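Local coordinates for protein Baccell_00875 (Bacteroides cellulosilyticus DSM 14838, PDB 5NO8) that acts as a polysaccharide lyase, probably cleaving L-rhamnose linked to glucuronic acid from the capped side chains of complex arabinogalactan proteins, at residues A[598-603]-A[677-682]; A[594-599]-A[610-615]. One frame throughout, in Å; residues are numbered along the deposited sequence.

Interaction 1. Residues A[598-603]-A[677-682]; sequences HWFGKR and ANDQDW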
ATOM      1  N   HIS A 598      -0.906   3.919 -12.463  1.00 19.18           N
ATOM      2  CA  HIS A 598      -1.551   4.552 -13.600  1.00 21.17           C
ATOM      3  C   HIS A 598      -0.927   5.924 -13.900  1.00 20.79           C
ATOM      4  O   HIS A 598      -0.517   6.198 -15.028  1.00 23.08           O
ATOM      5  CB  HIS A 598      -3.058   4.742 -13.385  1.00 21.67           C
ATOM      6  CG  HIS A 598      -3.729   5.357 -14.574  1.00 22.84           C
ATOM      7  ND1 HIS A 598      -3.982   4.649 -15.732  1.00 23.44           N
ATOM      8  CD2 HIS A 598      -4.107   6.637 -14.823  1.00 25.65           C
ATOM      9  CE1 HIS A 598      -4.520   5.461 -16.631  1.00 24.28           C
ATOM     10  NE2 HIS A 598      -4.610   6.672 -16.103  1.00 24.00           N
ATOM     11  N   TRP A 599      -0.885   6.766 -12.884  1.00 20.70           N
ATOM     12  CA  TRP A 599      -0.506   8.183 -13.054  1.00 23.09           C
ATOM     13  C   TRP A 599       0.997   8.372 -13.248  1.00 22.50           C
ATOM     14  O   TRP A 599       1.408   9.322 -13.901  1.00 23.49           O
ATOM     15  CB  TRP A 599      -0.972   9.015 -11.862  1.00 24.01           C
ATOM     16  CG  TRP A 599      -2.433   8.904 -11.607  1.00 26.68           C
ATOM     17  CD1 TRP A 599      -3.043   8.251 -10.566  1.00 26.71           C
ATOM     18  CD2 TRP A 599      -3.480   9.450 -12.413  1.00 29.39           C
ATOM     19  NE1 TRP A 599      -4.407   8.346 -10.686  1.00 29.56           N
ATOM     20  CE2 TRP A 599      -4.708   9.085 -11.801  1.00 30.30           C
ATOM     21  CE3 TRP A 599      -3.503  10.218 -13.593  1.00 31.24           C
ATOM     22  CZ2 TRP A 599      -5.961   9.455 -12.337  1.00 32.21           C
ATOM     23  CZ3 TRP A 599      -4.751  10.590 -14.132  1.00 33.89           C
ATOM     24  CH2 TRP A 599      -5.963  10.200 -13.500  1.00 33.09           C
ATOM     25  N   PHE A 600       1.804   7.482 -12.671  1.00 20.36           N
ATOM     26  CA  PHE A 600       3.273   7.635 -12.659  1.00 20.74           C
ATOM     27  C   PHE A 600       4.067   6.597 -13.442  1.00 20.05           C
ATOM     28  O   PHE A 600       5.201   6.862 -13.837  1.00 21.57           O
ATOM     29  CB  PHE A 600       3.741   7.696 -11.208  1.00 20.45           C
ATOM     30  CG  PHE A 600       3.234   8.901 -10.481  1.00 19.99           C
ATOM     31  CD1 PHE A 600       2.003   8.888  -9.848  1.00 20.26           C
ATOM     32  CD2 PHE A 600       3.967  10.085 -10.475  1.00 21.16           C
ATOM     33  CE1 PHE A 600       1.526  10.013  -9.199  1.00 21.51           C
ATOM     34  CE2 PHE A 600       3.493  11.205  -9.827  1.00 21.25           C
ATOM     35  CZ  PHE A 600       2.262  11.178  -9.204  1.00 20.76           C
ATOM     36  N   GLY A 601       3.485   5.432 -13.711  1.00 18.55           N
ATOM     37  CA  GLY A 601       4.234   4.320 -14.284  1.00 19.10           C
ATOM     38  C   GLY A 601       4.205   4.275 -15.788  1.00 21.12           C
ATOM     39  O   GLY A 601       3.303   4.854 -16.427  1.00 20.56           O
ATOM     40  N   LYS A 602       5.167   3.562 -16.357  1.00 20.77           N
ATOM     41  CA  LYS A 602       5.171   3.254 -17.775  1.00 21.63           C
ATOM     42  C   LYS A 602       3.972   2.402 -18.212  1.00 22.16           C
ATOM     43  O   LYS A 602       3.428   2.611 -19.299  1.00 21.58           O
ATOM     44  CB  LYS A 602       6.434   2.487 -18.170  1.00 22.83           C
ATOM     45  CG  LYS A 602       6.602   2.415 -19.686  1.00 24.05           C
ATOM     46  CD  LYS A 602       7.950   1.839 -20.060  1.00 25.11           C
ATOM     47  CE  LYS A 602       8.245   1.978 -21.541  1.00 26.44           C
ATOM     48  NZ  LYS A 602       9.405   1.115 -21.901  1.00 28.05           N
ATOM     49  N   ARG A 603       3.592   1.425 -17.390  1.00 22.07           N
ATOM     50  CA  ARG A 603       2.531   0.470 -17.766  1.00 22.71           C
ATOM     51  C   ARG A 603       1.117   1.008 -17.541  1.00 22.46           C
ATOM     52  O   ARG A 603       0.137   0.358 -17.965  1.00 23.07           O
ATOM     53  CB  ARG A 603       2.706  -0.828 -16.995  1.00 24.36           C
ATOM     54  CG  ARG A 603       4.004  -1.562 -17.289  1.00 28.23           C
ATOM     55  CD  ARG A 603       4.112  -2.106 -18.698  1.00 32.08           C
ATOM     56  NE  ARG A 603       5.407  -2.783 -18.833  1.00 40.67           N
ATOM     57  CZ  ARG A 603       5.713  -3.988 -18.331  1.00 45.23           C
ATOM     58  NH1 ARG A 603       4.803  -4.728 -17.675  1.00 49.73           N
ATOM     59  NH2 ARG A 603       6.940  -4.471 -18.508  1.00 47.55           N
ATOM     60  N   ALA A 677      11.660   4.571 -13.197  1.00 16.83           N
ATOM     61  CA  ALA A 677      12.005   5.276 -11.958  1.00 16.95           C
ATOM     62  C   ALA A 677      11.433   6.683 -12.114  1.00 17.86           C
ATOM     63  O   ALA A 677      11.798   7.425 -13.043  1.00 18.97           O
ATOM     64  CB  ALA A 677      13.496   5.331 -11.755  1.00 16.89           C
ATOM     65  N   ASN A 678      10.502   7.020 -11.243  1.00 17.43           N
ATOM     66  CA  ASN A 678       9.831   8.282 -11.299  1.00 17.84           C
ATOM     67  C   ASN A 678      10.029   8.996  -9.973  1.00 17.38           C
ATOM     68  O   ASN A 678      11.006   9.741  -9.822  1.00 19.20           O
ATOM     69  CB  ASN A 678       8.358   8.040 -11.735  1.00 17.77           C
ATOM     70  CG  ASN A 678       7.609   9.322 -11.972  1.00 18.46           C
ATOM     71  OD1 ASN A 678       7.916  10.316 -11.337  1.00 19.40           O
ATOM     72  ND2 ASN A 678       6.610   9.313 -12.894  1.00 18.19           N
ATOM     73  N   ASP A 679       9.164   8.754  -8.995  1.00 16.57           N
ATOM     74  CA  ASP A 679       9.099   9.530  -7.770  1.00 16.70           C
ATOM     75  C   ASP A 679       9.444   8.774  -6.463  1.00 15.47           C
ATOM     76  O   ASP A 679       9.390   9.338  -5.377  1.00 15.40           O
ATOM     77  CB  ASP A 679       7.698  10.224  -7.660  1.00 18.29           C
ATOM     78  CG  ASP A 679       6.501   9.303  -7.961  1.00 19.76           C
ATOM     79  OD1 ASP A 679       6.621   8.231  -8.629  1.00 20.19           O
ATOM     80  OD2 ASP A 679       5.386   9.676  -7.491  1.00 21.69           O
ATOM     81  N   GLN A 680       9.802   7.500  -6.585  1.00 14.09           N
ATOM     82  CA  GLN A 680      10.001   6.600  -5.448  1.00 14.74           C
ATOM     83  C   GLN A 680      11.167   6.945  -4.538  1.00 14.58           C
ATOM     84  O   GLN A 680      11.243   6.386  -3.451  1.00 13.69           O
ATOM     85  CB  GLN A 680      10.161   5.123  -5.894  1.00 14.53           C
ATOM     86  CG  GLN A 680      11.480   4.801  -6.604  1.00 14.33           C
ATOM     87  CD  GLN A 680      11.693   5.603  -7.861  1.00 15.12           C
ATOM     88  OE1 GLN A 680      12.770   6.259  -8.085  1.00 16.74           O
ATOM     89  NE2 GLN A 680      10.698   5.568  -8.711  1.00 12.60           N
ATOM     90  N   ASP A 681      12.039   7.858  -4.936  1.00 14.68           N
ATOM     91  CA  ASP A 681      13.207   8.156  -4.096  1.00 15.20           C
ATOM     92  C   ASP A 681      12.830   8.823  -2.779  1.00 14.53           C
ATOM     93  O   ASP A 681      13.588   8.766  -1.817  1.00 12.82           O
ATOM     94  CB  ASP A 681      14.254   8.898  -4.900  1.00 16.33           C
ATOM     95  CG  ASP A 681      14.806   8.024  -6.001  1.00 17.92           C
ATOM     96  OD1 ASP A 681      15.216   6.877  -5.694  1.00 19.42           O
ATOM     97  OD2 ASP A 681      14.785   8.418  -7.176  1.00 18.99           O
ATOM     98  N   TRP A 682      11.617   9.385  -2.686  1.00 14.24           N
ATOM     99  CA  TRP A 682      11.069   9.740  -1.379  1.00 14.51           C
ATOM    100  C   TRP A 682      11.094   8.614  -0.332  1.00 13.85           C
ATOM    101  O   TRP A 682      11.183   8.873   0.861  1.00 12.94           O
ATOM    102  CB  TRP A 682       9.616  10.280  -1.495  1.00 15.48           C
ATOM    103  CG  TRP A 682       9.528  11.607  -2.142  1.00 15.83           C
ATOM    104  CD1 TRP A 682       9.081  11.875  -3.389  1.00 16.26           C
ATOM    105  CD2 TRP A 682       9.906  12.868  -1.569  1.00 16.76           C
ATOM    106  NE1 TRP A 682       9.143  13.228  -3.643  1.00 16.53           N
ATOM    107  CE2 TRP A 682       9.663  13.858  -2.546  1.00 16.42           C
ATOM    108  CE3 TRP A 682      10.461  13.246  -0.346  1.00 16.79           C
ATOM    109  CZ2 TRP A 682       9.946  15.223  -2.328  1.00 17.51           C
ATOM    110  CZ3 TRP A 682      10.752  14.611  -0.127  1.00 18.08           C
ATOM    111  CH2 TRP A 682      10.462  15.576  -1.120  1.00 17.14           C
TER
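The last part of the short helix 596-600 meets the loop between strand 672-677 and helix 682-692 through Phe-600, which touches Asn-678 and Asp-679. The amide of Asn-678 reaches across to Phe-600: ND2 donates to Phe-600 O at 3.0 Å, with an N-H...O angle of 153°, arriving in the carbonyl plane on a lone pair. The same ND2 sits at the edge of the Phe-600 ring, 3.7 Å from CD2. Asp-679 covers one face instead, its OD2 3.3 Å from CD2 of Phe-600 and displaced toward the rim, with carboxylate and ring planes only 20° apart. With chi1 at 47°, CG of Asp-679 lies between its own backbone N and carbonyl carbon, and from there the carboxylate lies flat over the phenyl ring. The polar ends are held from outside the pair: Asn-678 OD1 accepts from Arg-395, and Asp-679 OD2 is hydrogen-bonded to Tyr-613. The contact is buried, with a bound glycerol, probably from the crystallisation liquor, close to Phe-600. Just before the loop, Ala-677 pairs through its backbone with Tyr-369 in the neighbouring strand; just after it, Trp-682 begins the last helix and touches Val-400 of helix 396-409.

Interaction 2. Residues A[594-599]-A[610-615]; sequences HWDGHW and FPHYWS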
ATOM      1  N   HIS A 594      -3.436   2.215  -4.411  1.00 15.51           N
ATOM      2  CA  HIS A 594      -3.868   1.426  -5.575  1.00 16.11           C
ATOM      3  C   HIS A 594      -4.118   2.211  -6.865  1.00 16.25           C
ATOM      4  O   HIS A 594      -4.842   1.758  -7.752  1.00 16.23           O
ATOM      5  CB  HIS A 594      -5.072   0.551  -5.210  1.00 16.62           C
ATOM      6  CG  HIS A 594      -6.270   1.315  -4.725  1.00 16.21           C
ATOM      7  ND1 HIS A 594      -6.987   2.188  -5.529  1.00 16.46           N
ATOM      8  CD2 HIS A 594      -6.872   1.334  -3.519  1.00 16.59           C
ATOM      9  CE1 HIS A 594      -7.980   2.699  -4.827  1.00 15.86           C
ATOM     10  NE2 HIS A 594      -7.955   2.177  -3.616  1.00 16.03           N
ATOM     11  N   TRP A 595      -3.436   3.336  -7.027  1.00 17.04           N
ATOM     12  CA  TRP A 595      -3.596   4.162  -8.241  1.00 17.30           C
ATOM     13  C   TRP A 595      -2.318   4.720  -8.877  1.00 18.50           C
ATOM     14  O   TRP A 595      -2.352   5.162 -10.028  1.00 17.83           O
ATOM     15  CB  TRP A 595      -4.565   5.316  -7.918  1.00 17.32           C
ATOM     16  CG  TRP A 595      -4.105   6.104  -6.774  1.00 17.08           C
ATOM     17  CD1 TRP A 595      -3.257   7.173  -6.794  1.00 17.57           C
ATOM     18  CD2 TRP A 595      -4.427   5.866  -5.413  1.00 17.62           C
ATOM     19  NE1 TRP A 595      -3.040   7.615  -5.515  1.00 17.90           N
ATOM     20  CE2 TRP A 595      -3.728   6.811  -4.647  1.00 17.79           C
ATOM     21  CE3 TRP A 595      -5.233   4.939  -4.766  1.00 16.99           C
ATOM     22  CZ2 TRP A 595      -3.825   6.856  -3.269  1.00 16.97           C
ATOM     23  CZ3 TRP A 595      -5.317   4.973  -3.402  1.00 17.37           C
ATOM     24  CH2 TRP A 595      -4.609   5.920  -2.663  1.00 17.29           C
ATOM     25  N   ASP A 596      -1.184   4.683  -8.183  1.00 18.80           N
ATOM     26  CA  ASP A 596      -0.009   5.400  -8.682  1.00 19.23           C
ATOM     27  C   ASP A 596       0.647   4.759  -9.887  1.00 19.30           C
ATOM     28  O   ASP A 596       1.337   5.449 -10.634  1.00 19.99           O
ATOM     29  CB  ASP A 596       1.004   5.636  -7.556  1.00 19.70           C
ATOM     30  CG  ASP A 596       0.501   6.632  -6.549  1.00 20.42           C
ATOM     31  OD1 ASP A 596       0.368   7.807  -6.962  1.00 21.70           O
ATOM     32  OD2 ASP A 596       0.197   6.254  -5.383  1.00 21.50           O
ATOM     33  N   GLY A 597       0.448   3.455 -10.086  1.00 18.28           N
ATOM     34  CA  GLY A 597       0.901   2.804 -11.305  1.00 18.67           C
ATOM     35  C   GLY A 597       0.321   3.413 -12.565  1.00 19.76           C
ATOM     36  O   GLY A 597       0.970   3.417 -13.614  1.00 20.00           O
ATOM     37  N   HIS A 598      -0.906   3.919 -12.463  1.00 19.18           N
ATOM     38  CA  HIS A 598      -1.551   4.552 -13.600  1.00 21.17           C
ATOM     39  C   HIS A 598      -0.927   5.924 -13.900  1.00 20.79           C
ATOM     40  O   HIS A 598      -0.517   6.198 -15.028  1.00 23.08           O
ATOM     41  CB  HIS A 598      -3.058   4.742 -13.385  1.00 21.67           C
ATOM     42  CG  HIS A 598      -3.729   5.357 -14.574  1.00 22.84           C
ATOM     43  ND1 HIS A 598      -3.982   4.649 -15.732  1.00 23.44           N
ATOM     44  CD2 HIS A 598      -4.107   6.637 -14.823  1.00 25.65           C
ATOM     45  CE1 HIS A 598      -4.520   5.461 -16.631  1.00 24.28           C
ATOM     46  NE2 HIS A 598      -4.610   6.672 -16.103  1.00 24.00           N
ATOM     47  N   TRP A 599      -0.885   6.766 -12.884  1.00 20.70           N
ATOM     48  CA  TRP A 599      -0.506   8.183 -13.054  1.00 23.09           C
ATOM     49  C   TRP A 599       0.997   8.372 -13.248  1.00 22.50           C
ATOM     50  O   TRP A 599       1.408   9.322 -13.901  1.00 23.49           O
ATOM     51  CB  TRP A 599      -0.972   9.015 -11.862  1.00 24.01           C
ATOM     52  CG  TRP A 599      -2.433   8.904 -11.607  1.00 26.68           C
ATOM     53  CD1 TRP A 599      -3.043   8.251 -10.566  1.00 26.71           C
ATOM     54  CD2 TRP A 599      -3.480   9.450 -12.413  1.00 29.39           C
ATOM     55  NE1 TRP A 599      -4.407   8.346 -10.686  1.00 29.56           N
ATOM     56  CE2 TRP A 599      -4.708   9.085 -11.801  1.00 30.30           C
ATOM     57  CE3 TRP A 599      -3.503  10.218 -13.593  1.00 31.24           C
ATOM     58  CZ2 TRP A 599      -5.961   9.455 -12.337  1.00 32.21           C
ATOM     59  CZ3 TRP A 599      -4.751  10.590 -14.132  1.00 33.89           C
ATOM     60  CH2 TRP A 599      -5.963  10.200 -13.500  1.00 33.09           C
ATOM     61  N   PHE A 610       1.956  -2.316  -3.878  1.00 13.10           N
ATOM     62  CA  PHE A 610       2.445  -2.714  -2.581  1.00 12.80           C
ATOM     63  C   PHE A 610       3.910  -3.125  -2.700  1.00 13.77           C
ATOM     64  O   PHE A 610       4.180  -4.218  -3.182  1.00 13.61           O
ATOM     65  CB  PHE A 610       1.676  -3.915  -2.072  1.00 12.38           C
ATOM     66  CG  PHE A 610       0.343  -3.619  -1.465  1.00 12.70           C
ATOM     67  CD1 PHE A 610       0.233  -2.898  -0.282  1.00 12.93           C
ATOM     68  CD2 PHE A 610      -0.807  -4.219  -1.979  1.00 12.78           C
ATOM     69  CE1 PHE A 610      -0.993  -2.728   0.342  1.00 13.39           C
ATOM     70  CE2 PHE A 610      -2.036  -4.021  -1.382  1.00 13.31           C
ATOM     71  CZ  PHE A 610      -2.137  -3.281  -0.223  1.00 12.87           C
ATOM     72  N   PRO A 611       4.867  -2.297  -2.285  1.00 14.57           N
ATOM     73  CA  PRO A 611       4.666  -0.986  -1.712  1.00 15.18           C
ATOM     74  C   PRO A 611       4.616   0.083  -2.759  1.00 15.90           C
ATOM     75  O   PRO A 611       5.085  -0.102  -3.900  1.00 18.26           O
ATOM     76  CB  PRO A 611       5.891  -0.827  -0.807  1.00 16.98           C
ATOM     77  CG  PRO A 611       6.958  -1.580  -1.509  1.00 15.92           C
ATOM     78  CD  PRO A 611       6.293  -2.673  -2.297  1.00 16.84           C
ATOM     79  N   HIS A 612       3.928   1.167  -2.401  1.00 15.78           N
ATOM     80  CA  HIS A 612       4.125   2.418  -3.036  1.00 14.75           C
ATOM     81  C   HIS A 612       4.837   3.291  -2.020  1.00 13.88           C
ATOM     82  O   HIS A 612       4.501   3.305  -0.864  1.00 14.55           O
ATOM     83  CB  HIS A 612       2.816   3.061  -3.427  1.00 15.10           C
ATOM     84  CG  HIS A 612       3.004   4.357  -4.125  1.00 15.86           C
ATOM     85  ND1 HIS A 612       2.904   5.563  -3.477  1.00 15.67           N
ATOM     86  CD2 HIS A 612       3.392   4.635  -5.392  1.00 16.58           C
ATOM     87  CE1 HIS A 612       3.157   6.534  -4.338  1.00 16.10           C
ATOM     88  NE2 HIS A 612       3.448   5.993  -5.506  1.00 16.72           N
ATOM     89  N   TYR A 613       5.769   4.087  -2.498  1.00 14.48           N
ATOM     90  CA  TYR A 613       6.666   4.852  -1.617  1.00 15.30           C
ATOM     91  C   TYR A 613       5.982   5.811  -0.638  1.00 15.22           C
ATOM     92  O   TYR A 613       6.530   6.076   0.429  1.00 14.75           O
ATOM     93  CB  TYR A 613       7.699   5.598  -2.443  1.00 15.28           C
ATOM     94  CG  TYR A 613       7.153   6.792  -3.154  1.00 16.48           C
ATOM     95  CD1 TYR A 613       7.154   8.029  -2.532  1.00 17.13           C
ATOM     96  CD2 TYR A 613       6.674   6.708  -4.440  1.00 17.13           C
ATOM     97  CE1 TYR A 613       6.701   9.147  -3.167  1.00 18.29           C
ATOM     98  CE2 TYR A 613       6.197   7.839  -5.088  1.00 18.35           C
ATOM     99  CZ  TYR A 613       6.193   9.050  -4.421  1.00 18.16           C
ATOM    100  OH  TYR A 613       5.757  10.214  -5.015  1.00 20.67           O
ATOM    101  N   TRP A 614       4.787   6.346  -0.955  1.00 14.96           N
ATOM    102  CA  TRP A 614       4.133   7.189   0.066  1.00 15.04           C
ATOM    103  C   TRP A 614       3.690   6.421   1.311  1.00 13.91           C
ATOM    104  O   TRP A 614       3.420   7.026   2.351  1.00 14.28           O
ATOM    105  CB  TRP A 614       2.992   8.027  -0.475  1.00 15.75           C
ATOM    106  CG  TRP A 614       3.337   9.192  -1.335  1.00 16.50           C
ATOM    107  CD1 TRP A 614       2.692   9.530  -2.459  1.00 17.74           C
ATOM    108  CD2 TRP A 614       4.347  10.216  -1.140  1.00 16.86           C
ATOM    109  NE1 TRP A 614       3.217  10.664  -3.001  1.00 18.49           N
ATOM    110  CE2 TRP A 614       4.236  11.106  -2.209  1.00 18.21           C
ATOM    111  CE3 TRP A 614       5.357  10.431  -0.192  1.00 18.16           C
ATOM    112  CZ2 TRP A 614       5.090  12.216  -2.365  1.00 18.25           C
ATOM    113  CZ3 TRP A 614       6.199  11.518  -0.350  1.00 18.09           C
ATOM    114  CH2 TRP A 614       6.053  12.396  -1.404  1.00 18.10           C
ATOM    115  N   SER A 615       3.675   5.085   1.269  1.00 13.59           N
ATOM    116  CA  SER A 615       3.523   4.306   2.490  1.00 13.49           C
ATOM    117  C   SER A 615       4.552   4.704   3.559  1.00 14.21           C
ATOM    118  O   SER A 615       4.309   4.515   4.734  1.00 13.87           O
ATOM    119  CB  SER A 615       3.645   2.792   2.250  1.00 14.25           C
ATOM    120  OG  SER A 615       4.959   2.405   1.791  1.00 13.75           O
TER
HETATM  121  O   HOH W   1       3.081   8.958  -6.572  1.00 25.26           O
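Asp-596 lays its carboxylate over one face of the His-612 imidazole, the planes 13° apart and OD2 above the ring centre, 3.2 Å from CE1. OD2 of Asp-596 is also 3.3 Å from His-612 NE2, but at a poor angle for a hydrogen bond. With CG anti to the backbone N (chi1 -179°), the imidazole extends toward the carboxylate. A water joins the two weakly, accepting from His-612 NE2 at 3.2 Å and donating to Asp-596 OD1 at 3.0 Å. Tyr-613 packs on the opposite face of the imidazole, its CD2 toward the rim, while CD1 of Trp-614 lies at the edge. The backbone under His-612 is fixed by a type I turn to Ser-615, closed by Ser-615 N to His-612 O; Ser-615 OG donates to the same oxygen from the opposite face of its plane. In the 594-599 segment, Asp-596 begins the short helix after Trp-595 at the N-cap. Glycerol, hydrogen-bonded to Asp-596 OD1 and to Trp-595 NE1, may mark a pocket here. OD2, in a salt bridge with Arg-593, thus meets the imidazole as a stacked partner and not as an acceptor, consistent with a buried polar site whose groups are probably electrostatically coupled.

In the fold
Along the chain, the short helix 596-600 is the common starting point. Interaction 2 closes first, bringing residues 610-615 back to the helix start after only ten intervening residues. Interaction 1 leaves from later in the same short helix and spans a far longer excursion, through helices 615-629 and 632-644 and the strands up to 672-677. The loops cross: segments 594-599 and 598-603 share His-598 and Trp-599, and interaction 1 sets out before interaction 2 has closed and ends well beyond it. The two contacts also meet where CD1 of Tyr-613 packs on CB of Trp-682 and Trp-614 lies against Trp-682. One short helix is thereby tied to the approaches of helices 615-629 and 682-692.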